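Local coordinates for mannan endo-1,6-alpha-mannosidase (Chaetomium thermophilum, PDB 6RY0), which probably hydrolyses alpha-1,6-mannosidic linkages and is thought to transfer GPI-anchored glycoproteins into the fungal cell wall, at residues G61-P66 with G72-W77; Y45-F50 with G80-T85; W76-A81 with M320-G325. All blocks are in the same frame, centred on the assembly; numbering follows the deposited sequence.

Interaction 1: G61-P66 with G72-W77. With CA (calcium ion), chain C.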
loop_
_atom_site.group_PDB
_atom_site.type_symbol
_atom_site.label_atom_id
_atom_site.label_comp_id
_atom_site.label_asym_id
_atom_site.label_seq_id
_atom_site.Cartn_x
_atom_site.Cartn_y
_atom_site.Cartn_z
ATOM N N GLY A 61 -13.811 -9.529 0.204
ATOM C CA GLY A 61 -12.745 -8.654 -0.225
ATOM C C GLY A 61 -12.923 -7.190 0.119
ATOM O O GLY A 61 -11.999 -6.423 -0.113
ATOM N N ILE A 62 -14.073 -6.795 0.646
ATOM C CA ILE A 62 -14.291 -5.418 1.028
ATOM C C ILE A 62 -14.625 -5.300 2.498
ATOM O O ILE A 62 -15.208 -6.203 3.106
ATOM C CB ILE A 62 -15.396 -4.707 0.191
ATOM C CG1 ILE A 62 -16.740 -5.430 0.318
ATOM C CG2 ILE A 62 -14.953 -4.575 -1.249
ATOM C CD1 ILE A 62 -17.915 -4.629 -0.248
ATOM N N LEU A 63 -14.232 -4.169 3.055
ATOM C CA LEU A 63 -14.706 -3.725 4.353
ATOM C C LEU A 63 -16.090 -3.087 4.164
ATOM O O LEU A 63 -16.513 -2.802 3.051
ATOM C CB LEU A 63 -13.700 -2.741 4.960
ATOM C CG LEU A 63 -12.451 -3.412 5.539
ATOM C CD1 LEU A 63 -11.337 -2.392 5.642
ATOM C CD2 LEU A 63 -12.741 -4.020 6.897
ATOM N N PRO A 64 -16.815 -2.839 5.255
ATOM C CA PRO A 64 -18.147 -2.258 5.111
ATOM C C PRO A 64 -18.116 -0.916 4.363
ATOM O O PRO A 64 -17.326 -0.023 4.699
ATOM C CB PRO A 64 -18.624 -2.120 6.563
ATOM C CG PRO A 64 -17.932 -3.219 7.293
ATOM C CD PRO A 64 -16.546 -3.239 6.643
ATOM N N GLY A 65 -19.018 -0.772 3.398
ATOM C CA GLY A 65 -19.032 0.408 2.578
ATOM C C GLY A 65 -19.582 0.089 1.221
ATOM O O GLY A 65 -20.017 -1.032 0.979
ATOM N N PRO A 66 -19.530 1.053 0.311
ATOM C CA PRO A 66 -18.916 2.376 0.477
ATOM C C PRO A 66 -19.835 3.362 1.194
ATOM O O PRO A 66 -21.059 3.169 1.244
ATOM C CB PRO A 66 -18.667 2.814 -0.950
ATOM C CG PRO A 66 -19.812 2.164 -1.698
ATOM C CD PRO A 66 -20.059 0.856 -1.044
ATOM N N GLY A 72 -21.338 1.644 5.119
ATOM C CA GLY A 72 -20.187 1.610 5.989
ATOM C C GLY A 72 -19.193 2.669 5.570
ATOM O O GLY A 72 -19.426 3.429 4.639
ATOM N N ASP A 73 -18.079 2.726 6.266
ATOM C CA ASP A 73 -17.164 3.867 6.187
ATOM C C ASP A 73 -16.122 3.778 5.087
ATOM O O ASP A 73 -15.428 4.765 4.833
ATOM C CB ASP A 73 -16.390 3.951 7.491
ATOM C CG ASP A 73 -17.277 4.171 8.702
ATOM O OD1 ASP A 73 -18.024 5.149 8.664
ATOM O OD2 ASP A 73 -17.202 3.390 9.668
ATOM N N TYR A 74 -15.958 2.619 4.456
ATOM C CA TYR A 74 -14.729 2.312 3.725
ATOM C C TYR A 74 -14.944 2.086 2.271
ATOM O O TYR A 74 -15.955 1.512 1.853
ATOM C CB TYR A 74 -14.071 1.062 4.372
ATOM C CG TYR A 74 -13.941 1.205 5.866
ATOM C CD1 TYR A 74 -13.051 2.100 6.441
ATOM C CD2 TYR A 74 -14.771 0.488 6.724
ATOM C CE1 TYR A 74 -13.005 2.278 7.821
ATOM C CE2 TYR A 74 -14.740 0.655 8.090
ATOM C CZ TYR A 74 -13.861 1.571 8.637
ATOM O OH TYR A 74 -13.771 1.794 9.994
ATOM N N TYR A 75 -13.985 2.517 1.473
ATOM C CA TYR A 75 -14.000 2.318 0.026
ATOM C C TYR A 75 -13.306 1.013 -0.381
ATOM O O TYR A 75 -12.491 0.466 0.379
ATOM C CB TYR A 75 -13.362 3.534 -0.663
ATOM C CG TYR A 75 -14.214 4.762 -0.560
ATOM C CD1 TYR A 75 -15.241 4.986 -1.459
ATOM C CD2 TYR A 75 -14.016 5.699 0.449
ATOM C CE1 TYR A 75 -16.032 6.141 -1.371
ATOM C CE2 TYR A 75 -14.796 6.841 0.526
ATOM C CZ TYR A 75 -15.787 7.051 -0.390
ATOM O OH TYR A 75 -16.579 8.185 -0.314
ATOM N N TRP A 76 -13.603 0.560 -1.589
ATOM C CA TRP A 76 -13.108 -0.699 -2.157
ATOM C C TRP A 76 -11.609 -0.881 -2.018
ATOM O O TRP A 76 -11.144 -1.970 -1.652
ATOM C CB TRP A 76 -13.512 -0.697 -3.632
ATOM C CG TRP A 76 -13.076 -1.853 -4.467
ATOM C CD1 TRP A 76 -13.584 -3.130 -4.456
ATOM C CD2 TRP A 76 -12.103 -1.826 -5.511
ATOM N NE1 TRP A 76 -12.959 -3.899 -5.414
ATOM C CE2 TRP A 76 -12.073 -3.108 -6.092
ATOM C CE3 TRP A 76 -11.290 -0.833 -6.049
ATOM C CZ2 TRP A 76 -11.250 -3.422 -7.142
ATOM C CZ3 TRP A 76 -10.447 -1.164 -7.099
ATOM C CH2 TRP A 76 -10.458 -2.451 -7.647
ATOM N N TRP A 77 -10.814 0.148 -2.305
ATOM C CA TRP A 77 -9.376 -0.041 -2.270
ATOM C C TRP A 77 -8.893 -0.419 -0.885
ATOM O O TRP A 77 -7.855 -1.086 -0.767
ATOM C CB TRP A 77 -8.661 1.247 -2.726
ATOM C CG TRP A 77 -8.595 2.270 -1.688
ATOM C CD1 TRP A 77 -9.571 3.145 -1.295
ATOM C CD2 TRP A 77 -7.492 2.454 -0.783
ATOM N NE1 TRP A 77 -9.135 3.862 -0.199
ATOM C CE2 TRP A 77 -7.851 3.479 0.116
ATOM C CE3 TRP A 77 -6.227 1.858 -0.660
ATOM C CZ2 TRP A 77 -6.979 3.943 1.104
ATOM C CZ3 TRP A 77 -5.369 2.335 0.306
ATOM C CH2 TRP A 77 -5.752 3.356 1.165
HETATM CA CA CA C . -18.772 7.271 8.817
HETATM O O HOH W 1 -13.528 -2.036 1.268
HETATM O O HOH W 2 -16.180 -1.076 0.883
HETATM O O HOH W 3 -19.132 7.079 6.472
HETATM O O HOH W 4 -20.679 5.722 8.513
HETATM O O HOH W 5 -19.526 6.562 10.823
HETATM O O HOH W 6 -17.527 8.262 7.479
#
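Pro64 and Tyr74 meet where a loop folds back on the lead-in and first residues of helix 76-93, with the Tyr74 N-H bonded to Pro64 O at 3.0 Å. The donor lies in the carbonyl plane, with a C=O...N angle of 155°. The Tyr74 side chain then passes the same oxygen. Tyr74 CB touches Pro64 O and Leu63 CB, and CG stays near both. CD2 comes to 3.3 Å from Pro64 O and 3.8 Å from Leu63 CB, both oblique to the ring; Pro64 CD is also near. With CG held beside the backbone N (chi1 -50°), the ring runs alongside Pro64 and points the same way. Over one face sits Asp73 CB, 3.6 Å above the ring centre. At the tip, Tyr74 OH is hydrogen-bonded to Ser387 OG and Ala389 N. The contact lies at the entry to helix 76-93 of an (alpha/alpha)6 barrel, the fold of glycoside hydrolase family 76, and Asp73 carries part of a calcium site. Its OD1 binds the metal at 2.3 Å, with His385 O and four waters as the other ligands, while OD2 accepts from Ser387 N. Farther along, Tyr74 O receives C-H contacts from Gly65 CA (3.3 Å, 167° at the hydrogen) and Pro66 CA; a side chain on Gly65 would run into this oxygen. Pro66, entered through a cis peptide bond, rests its CB 4.1 Å from Tyr75 CD1. One water joins Leu63 N to Tyr75 O, and a second joins Leu63 O to Tyr74 O. Ile62 CG2 presses on Trp76 CD1 at 3.8 Å, the two side chains crossing at about a right angle, while Trp76 NE1 is hydrogen-bonded to Gln109 OE1.

Interaction 2: Y45-F50 with G80-T85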
loop_
_atom_site.group_PDB
_atom_site.type_symbol
_atom_site.label_atom_id
_atom_site.label_comp_id
_atom_site.label_asym_id
_atom_site.label_seq_id
_atom_site.Cartn_x
_atom_site.Cartn_y
_atom_site.Cartn_z
ATOM N N TYR A 45 -7.019 -10.524 15.117
ATOM C CA TYR A 45 -8.398 -10.837 15.498
ATOM C C TYR A 45 -9.242 -9.564 15.524
ATOM O O TYR A 45 -10.322 -9.528 14.941
ATOM C CB TYR A 45 -8.366 -11.556 16.873
ATOM C CG TYR A 45 -9.741 -11.848 17.411
ATOM C CD1 TYR A 45 -10.455 -10.895 18.111
ATOM C CD2 TYR A 45 -10.328 -13.110 17.214
ATOM C CE1 TYR A 45 -11.775 -11.199 18.563
ATOM C CE2 TYR A 45 -11.607 -13.403 17.670
ATOM C CZ TYR A 45 -12.315 -12.443 18.291
ATOM O OH TYR A 45 -13.600 -12.684 18.717
ATOM N N ASP A 46 -8.784 -8.527 16.219
ATOM C CA ASP A 46 -9.579 -7.314 16.327
ATOM C C ASP A 46 -9.792 -6.647 14.987
ATOM O O ASP A 46 -10.872 -6.121 14.740
ATOM C CB ASP A 46 -8.964 -6.331 17.312
ATOM C CG ASP A 46 -9.343 -6.615 18.755
ATOM O OD1 ASP A 46 -10.129 -7.561 18.992
ATOM O OD2 ASP A 46 -8.866 -5.863 19.662
ATOM N N MET A 47 -8.816 -6.667 14.090
ATOM C CA MET A 47 -9.021 -6.095 12.770
ATOM C C MET A 47 -10.060 -6.926 11.991
ATOM O O MET A 47 -10.906 -6.382 11.294
ATOM C CB MET A 47 -7.681 -6.030 12.028
ATOM C CG MET A 47 -7.724 -5.585 10.584
ATOM S SD MET A 47 -8.327 -3.921 10.404
ATOM C CE MET A 47 -8.961 -3.912 8.742
ATOM N N MET A 48 -10.005 -8.241 12.129
ATOM C CA MET A 48 -10.899 -9.105 11.375
ATOM C C MET A 48 -12.344 -8.912 11.820
ATOM O O MET A 48 -13.243 -9.145 11.021
ATOM C CB MET A 48 -10.465 -10.568 11.482
ATOM C CG MET A 48 -11.154 -11.576 10.568
ATOM S SD MET A 48 -10.862 -11.162 8.823
ATOM C CE MET A 48 -9.263 -11.505 8.204
ATOM N N LEU A 49 -12.593 -8.460 13.054
ATOM C CA LEU A 49 -13.957 -8.202 13.498
ATOM C C LEU A 49 -14.656 -7.158 12.608
ATOM O O LEU A 49 -15.885 -7.143 12.515
ATOM C CB LEU A 49 -14.005 -7.725 14.944
ATOM C CG LEU A 49 -13.582 -8.752 15.988
ATOM C CD1 LEU A 49 -13.545 -8.064 17.365
ATOM C CD2 LEU A 49 -14.518 -9.944 16.019
ATOM N N PHE A 50 -13.898 -6.245 11.986
ATOM C CA PHE A 50 -14.519 -5.258 11.112
ATOM C C PHE A 50 -15.033 -5.864 9.810
ATOM O O PHE A 50 -15.876 -5.268 9.141
ATOM C CB PHE A 50 -13.513 -4.156 10.774
ATOM C CG PHE A 50 -13.151 -3.285 11.941
ATOM C CD1 PHE A 50 -13.930 -2.198 12.293
ATOM C CD2 PHE A 50 -12.008 -3.517 12.656
ATOM C CE1 PHE A 50 -13.590 -1.395 13.365
ATOM C CE2 PHE A 50 -11.676 -2.722 13.744
ATOM C CZ PHE A 50 -12.471 -1.663 14.100
ATOM N N GLY A 80 -8.586 -3.987 -0.458
ATOM C CA GLY A 80 -7.347 -4.466 -1.025
ATOM C C GLY A 80 -6.156 -4.244 -0.104
ATOM O O GLY A 80 -5.268 -5.102 0.032
ATOM N N ALA A 81 -6.124 -3.092 0.551
ATOM C CA ALA A 81 -5.099 -2.820 1.543
ATOM C C ALA A 81 -5.178 -3.806 2.694
ATOM O O ALA A 81 -4.131 -4.293 3.179
ATOM C CB ALA A 81 -5.254 -1.377 2.062
ATOM N N MET A 82 -6.372 -4.104 3.163
ATOM C CA MET A 82 -6.537 -5.107 4.219
ATOM C C MET A 82 -5.998 -6.457 3.766
ATOM O O MET A 82 -5.294 -7.137 4.517
ATOM C CB MET A 82 -8.005 -5.219 4.614
ATOM C CG MET A 82 -8.222 -6.254 5.701
ATOM S SD MET A 82 -9.964 -6.607 5.945
ATOM C CE MET A 82 -9.790 -8.155 6.880
ATOM N N MET A 83 -6.337 -6.887 2.548
ATOM C CA MET A 83 -5.864 -8.179 2.086
ATOM C C MET A 83 -4.353 -8.236 2.163
ATOM O O MET A 83 -3.764 -9.195 2.650
ATOM C CB MET A 83 -6.352 -8.472 0.664
ATOM C CG MET A 83 -7.868 -8.528 0.469
ATOM S SD MET A 83 -8.799 -9.732 1.423
ATOM C CE MET A 83 -9.423 -8.706 2.756
ATOM N N GLY A 84 -3.691 -7.207 1.638
ATOM C CA GLY A 84 -2.241 -7.204 1.662
ATOM C C GLY A 84 -1.676 -7.204 3.074
ATOM O O GLY A 84 -0.672 -7.854 3.358
ATOM N N THR A 85 -2.324 -6.484 3.982
ATOM C CA THR A 85 -1.896 -6.476 5.380
ATOM C C THR A 85 -1.863 -7.898 5.951
ATOM O O THR A 85 -0.943 -8.259 6.686
ATOM C CB THR A 85 -2.803 -5.578 6.229
ATOM O OG1 THR A 85 -2.784 -4.249 5.701
ATOM C CG2 THR A 85 -2.321 -5.498 7.653
#
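Met47 and Met82 both send CG anti to the backbone N, but Met47 (chi1 174°), in one of its two conformers, then bends at chi2 (63°), whereas Met82 stays extended to its methyl. In that conformer the bend carries Met47 CE to the flank of Met82, and the straight chain lets Met82 reach across to the neighbouring Met48. The contact is helix-to-helix packing in the (alpha/alpha)6 barrel of glycoside hydrolase family 76, between the C-terminal end of helix 33-48 and helix 76-93. The backbones stay well apart, Met47 CA and Met82 CA being 9.0 Å from each other, and three methionine side chains span the interval. Met47 puts CE 3.9 Å from Met82 CG and close to Met82 SD, approaching the side of the chain at a slant; resting on one conformer, this touch is less certain than the next. Met48, folded at both chi2 and chi3, turns its end toward the same residue. Its CE and the CE of Met82 meet methyl to methyl at 3.6 Å, and its SD lies 3.7 Å from that Met82 methyl, the two side chains being roughly perpendicular. No hydrogen bond crosses, so the join rests on van der Waals contact alone. Helix 389-401 adds Met393 against Met47, and Ile102 of helix 99-108 with Tyr98 packs on Met48, which sets the trio among several helices. On the helix 76-93 side, Ala81 O accepts two bonds from opposite faces of its carbonyl plane: Thr85 N at 3.0 Å, and Thr85 OG1 at 2.9 Å, lying 38° out of that plane.

Interaction 3: W76-A81 with M320-G325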
loop_
_atom_site.group_PDB
_atom_site.type_symbol
_atom_site.label_atom_id
_atom_site.label_comp_id
_atom_site.label_asym_id
_atom_site.label_seq_id
_atom_site.Cartn_x
_atom_site.Cartn_y
_atom_site.Cartn_z
ATOM N N TRP A 76 -13.603 0.560 -1.589
ATOM C CA TRP A 76 -13.108 -0.699 -2.157
ATOM C C TRP A 76 -11.609 -0.881 -2.018
ATOM O O TRP A 76 -11.144 -1.970 -1.652
ATOM C CB TRP A 76 -13.512 -0.697 -3.632
ATOM C CG TRP A 76 -13.076 -1.853 -4.467
ATOM C CD1 TRP A 76 -13.584 -3.130 -4.456
ATOM C CD2 TRP A 76 -12.103 -1.826 -5.511
ATOM N NE1 TRP A 76 -12.959 -3.899 -5.414
ATOM C CE2 TRP A 76 -12.073 -3.108 -6.092
ATOM C CE3 TRP A 76 -11.290 -0.833 -6.049
ATOM C CZ2 TRP A 76 -11.250 -3.422 -7.142
ATOM C CZ3 TRP A 76 -10.447 -1.164 -7.099
ATOM C CH2 TRP A 76 -10.458 -2.451 -7.647
ATOM N N TRP A 77 -10.814 0.148 -2.305
ATOM C CA TRP A 77 -9.376 -0.041 -2.270
ATOM C C TRP A 77 -8.893 -0.419 -0.885
ATOM O O TRP A 77 -7.855 -1.086 -0.767
ATOM C CB TRP A 77 -8.661 1.247 -2.726
ATOM C CG TRP A 77 -8.595 2.270 -1.688
ATOM C CD1 TRP A 77 -9.571 3.145 -1.295
ATOM C CD2 TRP A 77 -7.492 2.454 -0.783
ATOM N NE1 TRP A 77 -9.135 3.862 -0.199
ATOM C CE2 TRP A 77 -7.851 3.479 0.116
ATOM C CE3 TRP A 77 -6.227 1.858 -0.660
ATOM C CZ2 TRP A 77 -6.979 3.943 1.104
ATOM C CZ3 TRP A 77 -5.369 2.335 0.306
ATOM C CH2 TRP A 77 -5.752 3.356 1.165
ATOM N N GLU A 78 -9.601 0.002 0.168
ATOM C CA GLU A 78 -9.155 -0.301 1.530
ATOM C C GLU A 78 -9.329 -1.785 1.842
ATOM O O GLU A 78 -8.617 -2.331 2.669
ATOM C CB GLU A 78 -9.862 0.627 2.516
ATOM C CG GLU A 78 -9.283 0.531 3.917
ATOM C CD GLU A 78 -9.759 1.619 4.854
ATOM O OE1 GLU A 78 -10.295 2.642 4.445
ATOM O OE2 GLU A 78 -9.510 1.404 6.103
ATOM N N GLY A 79 -10.267 -2.434 1.154
ATOM C CA GLY A 79 -10.328 -3.874 1.222
ATOM C C GLY A 79 -9.064 -4.503 0.667
ATOM O O GLY A 79 -8.511 -5.440 1.241
ATOM N N GLY A 80 -8.586 -3.987 -0.458
ATOM C CA GLY A 80 -7.347 -4.466 -1.025
ATOM C C GLY A 80 -6.156 -4.244 -0.104
ATOM O O GLY A 80 -5.268 -5.102 0.032
ATOM N N ALA A 81 -6.124 -3.092 0.551
ATOM C CA ALA A 81 -5.099 -2.820 1.543
ATOM C C ALA A 81 -5.178 -3.806 2.694
ATOM O O ALA A 81 -4.131 -4.293 3.179
ATOM C CB ALA A 81 -5.254 -1.377 2.062
ATOM N N MET A 320 -6.782 8.223 5.005
ATOM C CA MET A 320 -5.572 8.704 5.666
ATOM C C MET A 320 -5.212 7.926 6.932
ATOM O O MET A 320 -4.038 7.819 7.284
ATOM C CB MET A 320 -5.711 10.198 6.010
ATOM C CG MET A 320 -5.846 11.076 4.786
ATOM S SD MET A 320 -6.305 12.761 5.257
ATOM C CE MET A 320 -6.830 13.371 3.653
ATOM N N LEU A 321 -6.214 7.352 7.593
ATOM C CA LEU A 321 -5.988 6.570 8.806
ATOM C C LEU A 321 -5.198 5.294 8.558
ATOM O O LEU A 321 -4.667 4.697 9.496
ATOM C CB LEU A 321 -7.337 6.288 9.464
ATOM C CG LEU A 321 -8.132 7.523 9.899
ATOM C CD1 LEU A 321 -9.556 7.151 10.203
ATOM C CD2 LEU A 321 -7.486 8.228 11.079
ATOM N N THR A 322 -5.129 4.870 7.294
ATOM C CA THR A 322 -4.412 3.651 6.928
ATOM C C THR A 322 -2.947 3.894 6.580
ATOM O O THR A 322 -2.169 2.947 6.498
ATOM C CB THR A 322 -5.051 2.951 5.731
ATOM O OG1 THR A 322 -4.809 3.689 4.530
ATOM C CG2 THR A 322 -6.530 2.740 5.924
ATOM N N PHE A 323 -2.557 5.141 6.331
ATOM C CA PHE A 323 -1.260 5.349 5.664
ATOM C C PHE A 323 -0.095 4.907 6.521
ATOM O O PHE A 323 0.866 4.313 6.024
ATOM C CB PHE A 323 -1.074 6.797 5.218
ATOM C CG PHE A 323 -2.044 7.317 4.190
ATOM C CD1 PHE A 323 -2.871 6.474 3.422
ATOM C CD2 PHE A 323 -2.121 8.688 3.954
ATOM C CE1 PHE A 323 -3.742 6.996 2.480
ATOM C CE2 PHE A 323 -2.978 9.195 3.005
ATOM C CZ PHE A 323 -3.795 8.357 2.276
ATOM N N LYS A 324 -0.140 5.212 7.825
ATOM C CA LYS A 324 1.016 4.924 8.668
ATOM C C LYS A 324 1.267 3.410 8.769
ATOM O O LYS A 324 2.405 2.990 8.978
ATOM C CB LYS A 324 0.917 5.635 10.021
ATOM C CG LYS A 324 -0.316 5.280 10.830
ATOM C CD LYS A 324 -0.361 6.014 12.172
ATOM C CE LYS A 324 -0.290 7.515 12.043
ATOM N NZ LYS A 324 -0.668 8.214 13.305
ATOM N N GLY A 325 0.244 2.571 8.612
ATOM C CA GLY A 325 0.488 1.141 8.559
ATOM C C GLY A 325 1.317 0.728 7.360
ATOM O O GLY A 325 2.201 -0.124 7.438
#
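Trp77, Glu78 and Thr322 carry a buried contact near the middle of the (alpha/alpha)6 barrel of glycoside hydrolase family 76, where the first turns of helix 76-93 face the start of helix 323-337. Side-chain packing does all the work across it, and no hydrogen bond passes between the segments. Thr322 is gripped on both branches. Its CG2 methyl, lying beside the backbone N, meets the end of Glu78, 3.3 Å from OE2 and 3.6 Å from CD. Glu78 reaches it with an extended chain, CG anti to the backbone N (chi1 -171°), crossing the threonine at a slant. With an alanine here, the Thr322 methyl would probably lose the carboxylate that covers it, and a gap would be likely to open beside Leu63 and Met393, which also touch Glu78. The other branch, Thr322 OG1, is 3.5 Å from Trp77 CH2, approached obliquely to the indole. Polar bonding fixes these groups from outside the two segments. Thr322 OG1 is hydrogen-bonded to Asp319 O and to Tyr326 OH, so the hydroxyl is satisfied although buried. Trp77 NE1 is bonded to Asp319 OD1; one residue thus holds both the indole and the threonine it touches. Beside the indole stands Asp129, a ligand of a second calcium site that is not occupied here. Aromatic contacts complete the join. Phe323 stacks on Tyr262, and Met320 CA sits 3.7 Å above the plane of the Phe323 ring, over its centre. The long reach of the indole brings Trp77 CH2 to the edge of that phenyl ring, near its plane and 4.4 Å from Phe323 CE1.

From the N terminus, helix 33-48 comes first, and interaction 2 closes a loop from its C-terminal end to helix 76-93. Interaction 1 is nested inside that loop, folding 61-66 back on 72-77 at the start of the same helix. Interaction 3 starts on 76-81, which overlaps segments of both others, and closes a far longer loop by reaching helix 323-337 after 238 intervening residues. None of the loops cross. Helix 76-93 is therefore common to all three, tied to an earlier helix, to the loop 61-66 that packs on its calcium-binding lead-in, and to a late helix. In space Leu63 bridges them: its CD2 touches Met82 SD at 3.9 Å and its CD1 touches Glu78 CG at 4.0 Å.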